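Local coordinates for protein alpha-L-arabinosidase (Xanthomonas axonopodis pv. citri, PDB 6D25) that probably cleaves arabinofuranosyl side groups from arabinoxylans as a family GH51 arabinofuranosidase that can cope with internally di-substituted residues, at residues A[150-155]-A[192-197]; A[244-249]-A[302-307]; A[344-349]-A[473-478]. One frame throughout, in Å; residues are numbered along the deposited sequence.

Interaction 1: residues A[150-155]-A[192-197]; sequences AYIAGN and WQVPYF
Strands 149-154 and 196-199, third and fourth of the (beta/alpha)8 barrel, lie side by side in parallel, Y151 beside Y196 and I152 beside F197, joined by a beta-alpha-beta crossover. Between the two segments the backbone bond is I152 N to Y196 O, 3.0 Å long with 158° at the hydrogen, the donor sitting 32° off the carbonyl plane; I152 and G154 carry the pairing on to G198. On the barrel's inner side Y151 and Y196 cross at about a right angle, Y151 CD1 resting 3.7 Å from Y196 CB. Their hydroxyls go separate ways, Y196 OH to Q149 and Y151 OH, weakly, to D323.

I152 and F197 face outward, toward helices 136-146 and 161-172. F197 carries its CG anti to the backbone N (chi1 -163°), which lays the ring alongside the neighbouring strand: CE2 meets I152 CG2 at 3.7 Å, I152 O stands over one face toward the rim, and CE1 comes to 3.8 Å from G154 CA. The other branch of I152, CG1, touches V194 CG1 at 3.9 Å.

Toward the strand starts the pairing gives way. P195 has no N-H to offer, and its CD lies 3.3 Å from A150 O, a buried oxygen without a hydrogen-bond partner in the model. A water spans the widening gap, accepting from A150 N at 2.9 Å and donating to Q193 O at 2.8 Å.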
loop_
_atom_site.group_PDB
_atom_site.type_symbol
_atom_site.label_atom_id
_atom_site.label_comp_id
_atom_site.label_asym_id
_atom_site.label_seq_id
_atom_site.Cartn_x
_atom_site.Cartn_y
_atom_site.Cartn_z
ATOM N N ALA A 150 -5.270 -21.180 -18.193
ATOM C CA ALA A 150 -5.764 -20.323 -17.124
ATOM C C ALA A 150 -5.114 -18.939 -17.253
ATOM O O ALA A 150 -3.881 -18.828 -17.353
ATOM C CB ALA A 150 -5.401 -20.932 -15.787
ATOM N N TYR A 151 -5.934 -17.894 -17.228
ATOM C CA TYR A 151 -5.513 -16.540 -17.095
ATOM C C TYR A 151 -6.051 -16.044 -15.741
ATOM O O TYR A 151 -7.237 -15.741 -15.610
ATOM C CB TYR A 151 -6.003 -15.764 -18.316
ATOM C CG TYR A 151 -5.770 -14.269 -18.333
ATOM C CD1 TYR A 151 -5.083 -13.602 -17.340
ATOM C CD2 TYR A 151 -6.226 -13.534 -19.419
ATOM C CE1 TYR A 151 -4.888 -12.232 -17.418
ATOM C CE2 TYR A 151 -6.029 -12.158 -19.505
ATOM C CZ TYR A 151 -5.360 -11.501 -18.502
ATOM O OH TYR A 151 -5.194 -10.151 -18.569
ATOM N N ILE A 152 -5.199 -16.015 -14.726
ATOM C CA ILE A 152 -5.620 -15.728 -13.361
ATOM C C ILE A 152 -5.548 -14.227 -13.136
ATOM O O ILE A 152 -4.522 -13.642 -13.419
ATOM C CB ILE A 152 -4.723 -16.470 -12.349
ATOM C CG1 ILE A 152 -4.867 -17.981 -12.478
ATOM C CG2 ILE A 152 -4.995 -15.990 -10.911
ATOM C CD1 ILE A 152 -6.233 -18.489 -12.103
ATOM N N ALA A 153 -6.599 -13.646 -12.571
ATOM C CA ALA A 153 -6.664 -12.212 -12.228
ATOM C C ALA A 153 -6.390 -12.054 -10.735
ATOM O O ALA A 153 -7.191 -12.490 -9.906
ATOM C CB ALA A 153 -7.992 -11.624 -12.609
ATOM N N GLY A 154 -5.239 -11.459 -10.413
ATOM C CA GLY A 154 -4.815 -11.294 -9.012
ATOM C C GLY A 154 -5.288 -9.987 -8.383
ATOM O O GLY A 154 -5.580 -8.968 -9.065
ATOM N N ASN A 155 -5.396 -10.012 -7.061
ATOM C CA ASN A 155 -5.896 -8.909 -6.242
ATOM C C ASN A 155 -4.720 -7.991 -5.866
ATOM O O ASN A 155 -3.840 -8.357 -5.066
ATOM C CB ASN A 155 -6.579 -9.448 -4.982
ATOM C CG ASN A 155 -7.179 -8.371 -4.088
ATOM O OD1 ASN A 155 -6.772 -7.219 -4.155
ATOM N ND2 ASN A 155 -8.122 -8.726 -3.217
ATOM N N TRP A 192 -0.481 -26.961 -11.252
ATOM C CA TRP A 192 -1.157 -26.553 -12.463
ATOM C C TRP A 192 -0.240 -25.600 -13.246
ATOM O O TRP A 192 0.696 -25.017 -12.712
ATOM C CB TRP A 192 -2.450 -25.800 -12.159
ATOM C CG TRP A 192 -3.563 -26.558 -11.504
ATOM C CD1 TRP A 192 -4.438 -27.421 -12.094
ATOM C CD2 TRP A 192 -3.992 -26.410 -10.142
ATOM N NE1 TRP A 192 -5.357 -27.839 -11.180
ATOM C CE2 TRP A 192 -5.130 -27.217 -9.976
ATOM C CE3 TRP A 192 -3.554 -25.644 -9.066
ATOM C CZ2 TRP A 192 -5.819 -27.304 -8.767
ATOM C CZ3 TRP A 192 -4.218 -25.743 -7.863
ATOM C CH2 TRP A 192 -5.347 -26.555 -7.719
ATOM N N GLN A 193 -0.564 -25.409 -14.508
ATOM C CA GLN A 193 0.046 -24.384 -15.327
ATOM C C GLN A 193 -0.751 -23.089 -15.177
ATOM O O GLN A 193 -1.984 -23.089 -15.313
ATOM C CB GLN A 193 0.059 -24.819 -16.803
ATOM C CG GLN A 193 0.777 -26.139 -17.050
ATOM C CD GLN A 193 2.255 -26.076 -16.731
ATOM O OE1 GLN A 193 2.969 -25.233 -17.274
ATOM N NE2 GLN A 193 2.703 -26.948 -15.849
ATOM N N VAL A 194 -0.026 -22.007 -14.897
ATOM C CA VAL A 194 -0.578 -20.664 -14.811
ATOM C C VAL A 194 0.181 -19.758 -15.790
ATOM O O VAL A 194 1.101 -19.024 -15.403
ATOM C CB VAL A 194 -0.545 -20.113 -13.372
ATOM C CG1 VAL A 194 -1.180 -18.731 -13.317
ATOM C CG2 VAL A 194 -1.255 -21.053 -12.393
ATOM N N PRO A 195 -0.225 -19.789 -17.052
ATOM C CA PRO A 195 0.589 -19.118 -18.049
ATOM C C PRO A 195 0.422 -17.592 -18.083
ATOM O O PRO A 195 1.360 -16.911 -18.525
ATOM C CB PRO A 195 0.181 -19.720 -19.392
ATOM C CG PRO A 195 -1.227 -20.218 -19.123
ATOM C CD PRO A 195 -1.150 -20.738 -17.686
ATOM N N TYR A 196 -0.714 -17.067 -17.620
ATOM C CA TYR A 196 -0.994 -15.644 -17.614
ATOM C C TYR A 196 -1.513 -15.245 -16.239
ATOM O O TYR A 196 -2.364 -15.920 -15.673
ATOM C CB TYR A 196 -2.020 -15.261 -18.684
ATOM C CG TYR A 196 -1.810 -15.932 -20.021
ATOM C CD1 TYR A 196 -0.799 -15.538 -20.881
ATOM C CD2 TYR A 196 -2.614 -16.969 -20.417
ATOM C CE1 TYR A 196 -0.582 -16.171 -22.100
ATOM C CE2 TYR A 196 -2.439 -17.593 -21.640
ATOM C CZ TYR A 196 -1.412 -17.209 -22.490
ATOM O OH TYR A 196 -1.219 -17.895 -23.663
ATOM N N PHE A 197 -1.016 -14.132 -15.742
ATOM C CA PHE A 197 -1.386 -13.645 -14.416
ATOM C C PHE A 197 -1.572 -12.123 -14.500
ATOM O O PHE A 197 -0.614 -11.391 -14.826
ATOM C CB PHE A 197 -0.305 -13.988 -13.385
ATOM C CG PHE A 197 -0.776 -13.887 -11.962
ATOM C CD1 PHE A 197 -0.922 -12.667 -11.354
ATOM C CD2 PHE A 197 -1.116 -15.028 -11.256
ATOM C CE1 PHE A 197 -1.366 -12.569 -10.038
ATOM C CE2 PHE A 197 -1.595 -14.953 -9.955
ATOM C CZ PHE A 197 -1.743 -13.724 -9.364
HETATM O O HOH W 1 -3.442 -23.367 -17.661
#

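Interaction 2: residues A[244-249]-A[302-307]; sequences DDYHWT and ITKHSA
H305 reaches from helix 285-312 to the start of helix 246-256, two neighbouring helices on the outside of the (beta/alpha)8 barrel, and its imidazole packs against Y246 and reaches T249. CG of H305 stands anti to the carbonyl carbon (chi1 -72°), and this turns the ring toward the other helix. Y246 CE1 lies over the centre of one imidazole face, while the closest atoms of the two rings are Y246 CD1 and H305 CE1, 3.4 Å apart. The two rings meet obliquely, their planes at 52°. H305 ND1 is 2.8 Å from T249 OG1, but the hydrogen bond is badly bent, at 119°, and counts as weak. On the other side of the ring NE2 bonds to the backbone oxygen of D243, so both nitrogens have a partner, the one at ND1 weak. D245 O sits near the plane of the imidazole, 3.7 Å from H305 CE1.

The phenol of Y246 is also flanked by K304. That lysine runs out extended, with CB 3.5 Å from Y246 CE1 and CD 3.5 Å from Y246 OH, and its NZ makes a salt bridge with E300 on the same helix. D244 O lies over a face of the phenol, offset toward the rim.

One shell further out, the turn that presents Y246 is fixed. D245 is the centre of an inverse gamma turn and also the N-cap of helix 246-256: its OD1 accepts from W248 N at 3.3 Å, the N-H arriving from well above the carboxylate plane.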
loop_
_atom_site.group_PDB
_atom_site.type_symbol
_atom_site.label_atom_id
_atom_site.label_comp_id
_atom_site.label_asym_id
_atom_site.label_seq_id
_atom_site.Cartn_x
_atom_site.Cartn_y
_atom_site.Cartn_z
ATOM N N ASP A 244 -10.186 5.509 -24.549
ATOM C CA ASP A 244 -9.171 6.330 -25.189
ATOM C C ASP A 244 -8.304 7.033 -24.123
ATOM O O ASP A 244 -7.883 8.185 -24.322
ATOM C CB ASP A 244 -9.814 7.354 -26.134
ATOM C CG ASP A 244 -10.807 8.277 -25.444
ATOM O OD1 ASP A 244 -11.190 7.992 -24.308
ATOM O OD2 ASP A 244 -11.202 9.260 -26.059
ATOM N N ASP A 245 -7.994 6.360 -23.019
ATOM C CA ASP A 245 -7.145 6.952 -21.969
ATOM C C ASP A 245 -5.676 6.764 -22.368
ATOM O O ASP A 245 -4.961 5.881 -21.843
ATOM C CB ASP A 245 -7.450 6.352 -20.588
ATOM C CG ASP A 245 -6.777 7.076 -19.419
ATOM O OD1 ASP A 245 -6.020 8.026 -19.658
ATOM O OD2 ASP A 245 -6.994 6.593 -18.291
ATOM N N TYR A 246 -5.219 7.638 -23.269
ATOM C CA TYR A 246 -3.884 7.536 -23.820
ATOM C C TYR A 246 -2.839 7.883 -22.766
ATOM O O TYR A 246 -1.734 7.334 -22.789
ATOM C CB TYR A 246 -3.768 8.393 -25.089
ATOM C CG TYR A 246 -4.744 7.931 -26.154
ATOM C CD1 TYR A 246 -4.767 6.598 -26.554
ATOM C CD2 TYR A 246 -5.675 8.787 -26.722
ATOM C CE1 TYR A 246 -5.663 6.134 -27.503
ATOM C CE2 TYR A 246 -6.601 8.332 -27.667
ATOM C CZ TYR A 246 -6.612 6.997 -28.042
ATOM O OH TYR A 246 -7.516 6.510 -28.973
ATOM N N HIS A 247 -3.182 8.784 -21.848
ATOM C CA HIS A 247 -2.259 9.138 -20.786
ATOM C C HIS A 247 -1.928 7.895 -19.940
ATOM O O HIS A 247 -0.783 7.729 -19.517
ATOM C CB HIS A 247 -2.819 10.287 -19.949
ATOM C CG HIS A 247 -1.912 10.665 -18.823
ATOM N ND1 HIS A 247 -0.690 11.282 -19.026
ATOM C CD2 HIS A 247 -2.036 10.488 -17.482
ATOM C CE1 HIS A 247 -0.159 11.545 -17.826
ATOM N NE2 HIS A 247 -0.951 11.052 -16.867
ATOM N N TRP A 248 -2.893 7.044 -19.701
ATOM C CA TRP A 248 -2.665 5.837 -18.931
ATOM C C TRP A 248 -1.618 4.946 -19.624
ATOM O O TRP A 248 -0.627 4.509 -19.002
ATOM C CB TRP A 248 -3.978 5.081 -18.743
ATOM C CG TRP A 248 -3.846 3.933 -17.789
ATOM C CD1 TRP A 248 -3.219 2.736 -17.995
ATOM C CD2 TRP A 248 -4.244 3.948 -16.412
ATOM N NE1 TRP A 248 -3.258 1.993 -16.845
ATOM C CE2 TRP A 248 -3.865 2.712 -15.861
ATOM C CE3 TRP A 248 -4.875 4.891 -15.599
ATOM C CZ2 TRP A 248 -4.119 2.389 -14.526
ATOM C CZ3 TRP A 248 -5.114 4.580 -14.279
ATOM C CH2 TRP A 248 -4.757 3.338 -13.767
ATOM N N THR A 249 -1.811 4.703 -20.924
ATOM C CA THR A 249 -0.849 3.885 -21.662
ATOM C C THR A 249 0.551 4.512 -21.638
ATOM O O THR A 249 1.517 3.815 -21.452
ATOM C CB THR A 249 -1.305 3.728 -23.123
ATOM O OG1 THR A 249 -2.617 3.191 -23.092
ATOM C CG2 THR A 249 -0.401 2.816 -23.922
ATOM N N ILE A 302 -6.947 0.690 -30.807
ATOM C CA ILE A 302 -5.772 -0.170 -30.918
ATOM C C ILE A 302 -4.626 0.571 -31.617
ATOM O O ILE A 302 -3.468 0.504 -31.178
ATOM C CB ILE A 302 -6.118 -1.487 -31.619
ATOM C CG1 ILE A 302 -7.001 -2.342 -30.705
ATOM C CG2 ILE A 302 -4.865 -2.220 -32.050
ATOM C CD1 ILE A 302 -7.613 -3.564 -31.371
ATOM N N THR A 303 -4.961 1.290 -32.697
ATOM C CA THR A 303 -3.959 1.998 -33.466
ATOM C C THR A 303 -3.208 2.964 -32.562
ATOM O O THR A 303 -1.975 2.979 -32.525
ATOM C CB THR A 303 -4.585 2.684 -34.693
ATOM O OG1 THR A 303 -5.144 1.618 -35.475
ATOM C CG2 THR A 303 -3.595 3.480 -35.502
ATOM N N LYS A 304 -3.954 3.789 -31.859
ATOM C CA LYS A 304 -3.355 4.876 -31.074
ATOM C C LYS A 304 -2.656 4.327 -29.834
ATOM O O LYS A 304 -1.553 4.800 -29.517
ATOM C CB LYS A 304 -4.401 5.937 -30.745
ATOM C CG LYS A 304 -4.742 6.787 -31.954
ATOM C CD LYS A 304 -5.783 7.837 -31.737
ATOM C CE LYS A 304 -6.006 8.618 -33.019
ATOM N NZ LYS A 304 -7.170 9.519 -32.891
ATOM N N HIS A 305 -3.261 3.387 -29.124
ATOM C CA HIS A 305 -2.545 2.759 -27.981
ATOM C C HIS A 305 -1.271 2.050 -28.462
ATOM O O HIS A 305 -0.239 2.146 -27.797
ATOM C CB HIS A 305 -3.453 1.796 -27.212
ATOM C CG HIS A 305 -4.513 2.467 -26.390
ATOM N ND1 HIS A 305 -4.206 3.360 -25.362
ATOM C CD2 HIS A 305 -5.861 2.353 -26.420
ATOM C CE1 HIS A 305 -5.332 3.782 -24.819
ATOM N NE2 HIS A 305 -6.358 3.177 -25.441
ATOM N N SER A 306 -1.328 1.355 -29.610
ATOM C CA SER A 306 -0.120 0.669 -30.162
ATOM C C SER A 306 0.975 1.688 -30.447
ATOM O O SER A 306 2.136 1.426 -30.191
ATOM C CB SER A 306 -0.457 -0.117 -31.420
ATOM O OG SER A 306 -1.367 -1.162 -31.118
ATOM N N ALA A 307 0.627 2.838 -30.995
ATOM C CA ALA A 307 1.661 3.803 -31.362
ATOM C C ALA A 307 2.363 4.315 -30.101
ATOM O O ALA A 307 3.588 4.566 -30.101
ATOM C CB ALA A 307 1.063 4.932 -32.176
#

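Interaction 3: residues A[344-349]-A[473-478]; sequences NSLRDA and LTAPAI
L346 opens helix 346-361 of the (beta/alpha)8 barrel and pushes into the loop that follows strand 468-473 of the C-terminal beta-sandwich, so this is packing between the two domains. At its root, CB lies 3.6 Å from I478 O. From there CG stands anti to the backbone N (chi1 -179°), which sends the fork straight out into the curve of the loop. One branch, CD1, goes to the first residues of 473-478 and meets T474 CA at 4.0 Å and L473 O at 4.2 Å. The other, CD2, settles against A475, 4.0 Å from its N and 4.3 Å from its CB, with A477 O also close by. Within this loop the leucine tip meets mostly backbone; H512 also touches the side chain. No hydrogen bond joins the two segments, though L346 bonds by its backbone to T480.

One turn along the helix, A349 CB meets L473 CD2 at 3.9 Å, and V397 of helix 393-400 touches both residues. Among the loop's polar groups, T474 OG1 bonds to H512 O, A475 O to H512 NE2, and A477 O to T480.

On either side of L346 in sequence, S345 and D348 form a capping box. S345 OG accepts weakly from R347 N, and S345 N points almost straight, at 173°, to the anti lone pair of D348 OD2, 2.8 Å away.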
loop_
_atom_site.group_PDB
_atom_site.type_symbol
_atom_site.label_atom_id
_atom_site.label_comp_id
_atom_site.label_asym_id
_atom_site.label_seq_id
_atom_site.Cartn_x
_atom_site.Cartn_y
_atom_site.Cartn_z
ATOM N N ASN A 344 -28.705 -11.767 -27.003
ATOM C CA ASN A 344 -27.568 -11.866 -27.905
ATOM C C ASN A 344 -28.148 -12.132 -29.295
ATOM O O ASN A 344 -28.714 -13.215 -29.524
ATOM C CB ASN A 344 -26.660 -12.976 -27.384
ATOM C CG ASN A 344 -25.247 -12.944 -27.907
ATOM O OD1 ASN A 344 -25.028 -13.043 -29.146
ATOM N ND2 ASN A 344 -24.303 -12.930 -26.981
ATOM N N SER A 345 -28.108 -11.100 -30.158
ATOM C CA SER A 345 -28.819 -11.119 -31.411
ATOM C C SER A 345 -27.838 -11.181 -32.581
ATOM O O SER A 345 -26.620 -11.187 -32.409
ATOM C CB SER A 345 -29.705 -9.887 -31.528
ATOM O OG SER A 345 -28.908 -8.745 -31.805
ATOM N N LEU A 346 -28.396 -11.187 -33.790
ATOM C CA LEU A 346 -27.564 -11.086 -34.998
ATOM C C LEU A 346 -26.623 -9.865 -34.917
ATOM O O LEU A 346 -25.470 -9.917 -35.424
ATOM C CB LEU A 346 -28.454 -11.013 -36.231
ATOM C CG LEU A 346 -27.734 -10.937 -37.574
ATOM C CD1 LEU A 346 -26.836 -12.150 -37.811
ATOM C CD2 LEU A 346 -28.766 -10.755 -38.709
ATOM N N ARG A 347 -27.095 -8.784 -34.307
ATOM C CA ARG A 347 -26.265 -7.578 -34.146
ATOM C C ARG A 347 -24.962 -7.924 -33.377
ATOM O O ARG A 347 -23.864 -7.466 -33.711
ATOM C CB ARG A 347 -27.078 -6.507 -33.416
ATOM C CG ARG A 347 -26.364 -5.163 -33.270
ATOM C CD ARG A 347 -27.223 -4.106 -32.598
ATOM N NE ARG A 347 -27.685 -4.524 -31.287
ATOM C CZ ARG A 347 -28.573 -3.829 -30.549
ATOM N NH1 ARG A 347 -28.927 -2.603 -30.912
ATOM N NH2 ARG A 347 -29.121 -4.394 -29.486
ATOM N N ASP A 348 -25.099 -8.736 -32.342
ATOM C CA ASP A 348 -23.954 -9.168 -31.504
ATOM C C ASP A 348 -23.005 -10.050 -32.312
ATOM O O ASP A 348 -21.779 -9.952 -32.141
ATOM C CB ASP A 348 -24.450 -9.809 -30.223
ATOM C CG ASP A 348 -25.267 -8.806 -29.423
ATOM O OD1 ASP A 348 -24.650 -7.798 -28.980
ATOM O OD2 ASP A 348 -26.520 -8.952 -29.332
ATOM N N ALA A 349 -23.550 -10.901 -33.187
ATOM C CA ALA A 349 -22.683 -11.693 -34.081
ATOM C C ALA A 349 -21.812 -10.754 -34.917
ATOM O O ALA A 349 -20.600 -10.981 -35.025
ATOM C CB ALA A 349 -23.507 -12.572 -34.954
ATOM N N LEU A 473 -23.775 -16.901 -41.565
ATOM C CA LEU A 473 -24.557 -16.595 -40.393
ATOM C C LEU A 473 -25.390 -15.337 -40.668
ATOM O O LEU A 473 -24.826 -14.260 -40.902
ATOM C CB LEU A 473 -23.621 -16.390 -39.210
ATOM C CG LEU A 473 -24.295 -16.263 -37.841
ATOM C CD1 LEU A 473 -25.016 -17.582 -37.481
ATOM C CD2 LEU A 473 -23.238 -15.976 -36.784
ATOM N N THR A 474 -26.706 -15.527 -40.676
ATOM C CA THR A 474 -27.657 -14.467 -40.926
ATOM C C THR A 474 -28.989 -14.894 -40.288
ATOM O O THR A 474 -29.076 -15.936 -39.609
ATOM C CB THR A 474 -27.759 -14.121 -42.427
ATOM O OG1 THR A 474 -28.493 -12.902 -42.603
ATOM C CG2 THR A 474 -28.405 -15.204 -43.251
ATOM N N ALA A 475 -29.991 -14.083 -40.505
ATOM C CA ALA A 475 -31.343 -14.350 -40.044
ATOM C C ALA A 475 -32.278 -13.472 -40.875
ATOM O O ALA A 475 -31.815 -12.522 -41.505
ATOM C CB ALA A 475 -31.487 -14.076 -38.556
ATOM N N PRO A 476 -33.574 -13.769 -40.858
ATOM C CA PRO A 476 -34.521 -12.979 -41.651
ATOM C C PRO A 476 -34.614 -11.517 -41.169
ATOM O O PRO A 476 -34.736 -10.628 -42.006
ATOM C CB PRO A 476 -35.864 -13.722 -41.509
ATOM C CG PRO A 476 -35.496 -15.085 -40.936
ATOM C CD PRO A 476 -34.235 -14.863 -40.137
ATOM N N ALA A 477 -34.424 -11.265 -39.885
ATOM C CA ALA A 477 -34.547 -9.894 -39.354
ATOM C C ALA A 477 -33.308 -9.553 -38.512
ATOM O O ALA A 477 -32.729 -10.443 -37.887
ATOM C CB ALA A 477 -35.831 -9.752 -38.556
ATOM N N ILE A 478 -32.936 -8.275 -38.477
ATOM C CA ILE A 478 -31.740 -7.857 -37.732
ATOM C C ILE A 478 -31.873 -8.173 -36.237
ATOM O O ILE A 478 -30.885 -8.482 -35.576
ATOM C CB ILE A 478 -31.387 -6.379 -37.968
ATOM C CG1 ILE A 478 -32.502 -5.425 -37.551
ATOM C CG2 ILE A 478 -30.967 -6.154 -39.415
ATOM C CD1 ILE A 478 -32.137 -3.959 -37.716
#

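How the interactions relate
From the N terminus the three contacts come in series; none nests in or crosses another. Interaction 1 closes first, around 36 residues that include helices 161-172 and 178-185, and joins adjacent barrel strands. Interaction 2 follows, closing 52 residues that carry strand 262-269, and ties together two helices of the barrel's outer ring. Interaction 3 spans much further, 123 residues running through the last barrel strand, 366-371, into the beta-sandwich, and packs that domain on a barrel helix. Interactions 1 and 3 lie on opposite sides of the chain's centre, their centres 34 Å apart; helix 346-361 links interaction 3 to the neighbourhood of interaction 2, where it packs on I302.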